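Local coordinates for BH1478 protein (Bacillus halodurans, PDB 2QUP), which is of unknown function, belonging to the DUF327 family and folding into four long helices packed lengthwise, at residues D114-D117 with A118-K122; S28-M31 with G32-D36. One frame throughout, in Å; residues are numbered along the deposited sequence.

Interaction 2 (S28-M31 with G32-D36) comes first along the chain, near the start of helix 27-60; interaction 1 (D114-D117 with A118-K122) follows much later, at the end of helix 98-120. Their centres are 42 Å apart, the nearest atoms about 26 Å, and they lie on opposite sides of the centre of the chain without touching. Each is a local i to i+4 contact along one helix, interaction 1 running just past its C-terminal end. Helix 63-88 meets both: its residues L66 and Y69 touch interaction 1, while R86 and L83 touch interaction 2. The two contacts thus mark remote regions of one all-helical fold, interaction 1 facing helices 63-88 and 126-144, interaction 2 lying largely at the surface.

Interaction 1: residues D114-D117 with A118-K122; sequences DLTD and AVLAK
L115 and V119, one helical turn apart, are joined through both backbone and side chains in the last turns of helix 98-120. Four i to i+4 backbone hydrogen bonds carry the contact. V119 N donates to L115 O at 2.9 Å, and L120 N reaches T116 O over the same distance. The bond from A118 N to D114 O is longer, 3.2 Å, with its donor standing above the carbonyl plane. At the far end A121 N still binds D117 O, although A121 itself has left helical backbone angles (psi 158°) and turns the chain out of the helix.

Apolar contacts follow the same spacing. CD1 of L115 lies 4.4 Å from CG2 of V119, a loose touch on the buried side. There L115 also packs on L66 and Y69 of helix 63-88 and on M132 and I136 of helix 126-144, while V119 meets I129. A second pair, T116 and L120, runs side by side in the same direction, and CG2 of T116 comes within 4.1 Å of CD2 of L120. The threonine methyl is trans to its own nitrogen (chi1 of OG1 -49°), which sets it alongside the leucine and leaves OG1 next to the backbone N.

Polar side-chain chemistry is directed elsewhere: T116 OG1 is hydrogen-bonded to K70 NZ and to L112 O. T116 thus uses its two branches differently, the methyl lying along L120 while the hydroxyl ties the helix end to its own preceding turn and to helix 63-88.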
# COMPACT_ATOMS: atom_id res chain seq x y z
N ASP A 114 3.56 -10.58 9.90
CA ASP A 114 4.29 -10.27 11.14
C ASP A 114 3.54 -9.32 12.05
O ASP A 114 3.72 -9.31 13.29
CB ASP A 114 5.64 -9.65 10.80
CG ASP A 114 6.65 -10.68 10.34
OD1 ASP A 114 7.75 -10.25 9.96
OD2 ASP A 114 6.34 -11.89 10.36
N LEU A 115 2.71 -8.50 11.43
CA LEU A 115 1.85 -7.57 12.12
C LEU A 115 0.69 -8.28 12.79
O LEU A 115 0.42 -8.04 13.96
CB LEU A 115 1.30 -6.52 11.12
CG LEU A 115 0.31 -5.49 11.64
CD1 LEU A 115 0.98 -4.55 12.64
CD2 LEU A 115 -0.26 -4.70 10.49
N THR A 116 -0.01 -9.14 12.04
CA THR A 116 -0.99 -10.06 12.59
C THR A 116 -0.53 -10.77 13.85
O THR A 116 -1.23 -10.78 14.85
CB THR A 116 -1.46 -11.06 11.55
OG1 THR A 116 -1.82 -10.34 10.36
CG2 THR A 116 -2.69 -11.79 12.04
N ASP A 117 0.68 -11.30 13.80
CA ASP A 117 1.28 -11.94 14.94
C ASP A 117 1.40 -11.03 16.14
O ASP A 117 1.08 -11.42 17.27
CB ASP A 117 2.65 -12.46 14.55
CG ASP A 117 2.82 -13.90 14.90
OD1 ASP A 117 2.09 -14.75 14.32
OD2 ASP A 117 3.66 -14.18 15.78
N ALA A 118 1.86 -9.81 15.89
CA ALA A 118 2.16 -8.85 16.95
C ALA A 118 0.87 -8.38 17.62
O ALA A 118 0.83 -8.15 18.83
CB ALA A 118 2.92 -7.68 16.38
N VAL A 119 -0.18 -8.25 16.82
CA VAL A 119 -1.50 -7.90 17.29
C VAL A 119 -2.14 -9.07 18.05
O VAL A 119 -2.86 -8.87 19.03
CB VAL A 119 -2.39 -7.41 16.07
CG1 VAL A 119 -3.86 -7.33 16.42
CG2 VAL A 119 -1.90 -6.07 15.57
N LEU A 120 -1.86 -10.30 17.61
CA LEU A 120 -2.42 -11.48 18.27
C LEU A 120 -1.71 -11.81 19.58
O LEU A 120 -2.32 -12.42 20.47
CB LEU A 120 -2.37 -12.68 17.34
CG LEU A 120 -3.63 -13.18 16.64
CD1 LEU A 120 -4.56 -12.08 16.23
CD2 LEU A 120 -3.21 -13.95 15.45
N ALA A 121 -0.45 -11.41 19.72
CA ALA A 121 0.34 -11.73 20.92
C ALA A 121 -0.10 -10.97 22.17
O ALA A 121 -0.74 -9.92 22.08
CB ALA A 121 1.81 -11.52 20.65
N LYS A 122 0.26 -11.51 23.33
CA LYS A 122 -0.48 -11.24 24.57
C LYS A 122 -0.23 -9.83 25.10
O LYS A 122 -1.18 -9.06 25.31
CB LYS A 122 -0.18 -12.30 25.63
CG LYS A 122 -0.99 -13.60 25.46
CD LYS A 122 -0.11 -14.84 25.67
CE LYS A 122 -0.28 -15.44 27.06
NZ LYS A 122 -1.62 -16.06 27.23

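Interaction 2: residues S28-M31 with G32-D36; sequences SEVM and GKQRD
E29 and K33 form an i to i+4 salt bridge on the surface of helix 27-60, close to the start of this long helix. The two side chains lie side by side and point the same way, with E29 OE2 3.2 Å from K33 NZ. The carboxylate accepts through its anti lone pair, on the side away from its other oxygen. E29 gets there with CG trans to the backbone N (chi1 -157°) and an extended chain beyond; K33 is bent at its last torsion (chi4 130°), where NZ meets the acid. The aliphatic part of the lysine passes over the backbone, CD of K33 lying 4.0 Å from E29 O, the oxygen that also accepts the hydrogen bond from K33 N.

V30 and Q34 approach differently, their side chains crossing at a slant. Between the side chains themselves the nearest atoms are V30 CG1 and Q34 NE2, 4.1 Å apart, a van der Waals touch between a methyl and the amide end. Nearer the backbone, Q34 CG rests 3.4 Å from V30 O, the same oxygen that accepts Q34 N.

G32 has no side chain to add, and its N binds S28 O from above the carbonyl plane. Further on, D36 makes salt bridges through its two carboxylate oxygens to R86 and R90, and touches L83 and L87 of helix 63-88, linking this turn to the neighbouring helix. The run of backbone bonds across the contact finishes with R35 N, which donates to M31 O at 2.8 Å.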
# COMPACT_ATOMS: atom_id res chain seq x y z
N SER A 28 -4.79 9.62 -27.57
CA SER A 28 -4.66 8.40 -26.79
C SER A 28 -3.45 8.45 -25.85
O SER A 28 -3.43 7.78 -24.82
CB SER A 28 -4.55 7.20 -27.72
OG SER A 28 -3.29 7.20 -28.35
N GLU A 29 -2.45 9.23 -26.23
CA GLU A 29 -1.34 9.55 -25.35
C GLU A 29 -1.80 10.34 -24.14
O GLU A 29 -1.41 10.04 -23.02
CB GLU A 29 -0.27 10.33 -26.11
CG GLU A 29 1.12 10.24 -25.51
CD GLU A 29 1.95 11.49 -25.77
OE1 GLU A 29 2.13 11.86 -26.96
OE2 GLU A 29 2.43 12.10 -24.79
N VAL A 30 -2.64 11.35 -24.37
CA VAL A 30 -3.13 12.23 -23.31
C VAL A 30 -4.08 11.48 -22.38
O VAL A 30 -3.99 11.62 -21.15
CB VAL A 30 -3.82 13.51 -23.87
CG1 VAL A 30 -4.32 14.41 -22.74
CG2 VAL A 30 -2.84 14.31 -24.72
N MET A 31 -4.96 10.67 -22.98
CA MET A 31 -5.92 9.81 -22.28
C MET A 31 -5.20 8.88 -21.29
O MET A 31 -5.62 8.72 -20.14
CB MET A 31 -6.68 8.97 -23.32
CG MET A 31 -8.11 8.58 -22.98
SD MET A 31 -8.93 7.68 -24.33
CE MET A 31 -10.33 6.95 -23.49
N GLY A 32 -4.13 8.26 -21.76
CA GLY A 32 -3.28 7.37 -20.97
C GLY A 32 -2.64 8.05 -19.77
O GLY A 32 -2.63 7.50 -18.67
N LYS A 33 -2.12 9.26 -20.00
CA LYS A 33 -1.55 10.08 -18.94
C LYS A 33 -2.57 10.47 -17.89
O LYS A 33 -2.26 10.51 -16.70
CB LYS A 33 -0.89 11.33 -19.53
CG LYS A 33 0.62 11.24 -19.57
CD LYS A 33 1.21 12.04 -20.73
CE LYS A 33 2.70 12.31 -20.52
NZ LYS A 33 3.49 11.95 -21.73
N GLN A 34 -3.78 10.75 -18.34
CA GLN A 34 -4.87 11.16 -17.47
C GLN A 34 -5.36 9.97 -16.67
O GLN A 34 -5.73 10.12 -15.50
CB GLN A 34 -6.03 11.68 -18.32
CG GLN A 34 -5.88 13.11 -18.76
CD GLN A 34 -7.13 13.63 -19.45
OE1 GLN A 34 -8.10 12.88 -19.65
NE2 GLN A 34 -7.12 14.91 -19.81
N ARG A 35 -5.38 8.80 -17.31
CA ARG A 35 -5.70 7.55 -16.66
C ARG A 35 -4.74 7.26 -15.50
O ARG A 35 -5.18 6.89 -14.41
CB ARG A 35 -5.68 6.40 -17.66
CG ARG A 35 -6.15 5.09 -17.08
CD ARG A 35 -5.67 3.92 -17.88
NE ARG A 35 -6.23 2.68 -17.36
CZ ARG A 35 -6.03 1.48 -17.88
NH1 ARG A 35 -5.26 1.33 -18.96
NH2 ARG A 35 -6.59 0.41 -17.33
N ASP A 36 -3.45 7.46 -15.75
CA ASP A 36 -2.40 7.26 -14.75
C ASP A 36 -2.56 8.24 -13.61
O ASP A 36 -2.37 7.89 -12.45
CB ASP A 36 -1.01 7.41 -15.37
CG ASP A 36 -0.71 6.35 -16.43
OD1 ASP A 36 0.28 6.52 -17.17
OD2 ASP A 36 -1.46 5.36 -16.54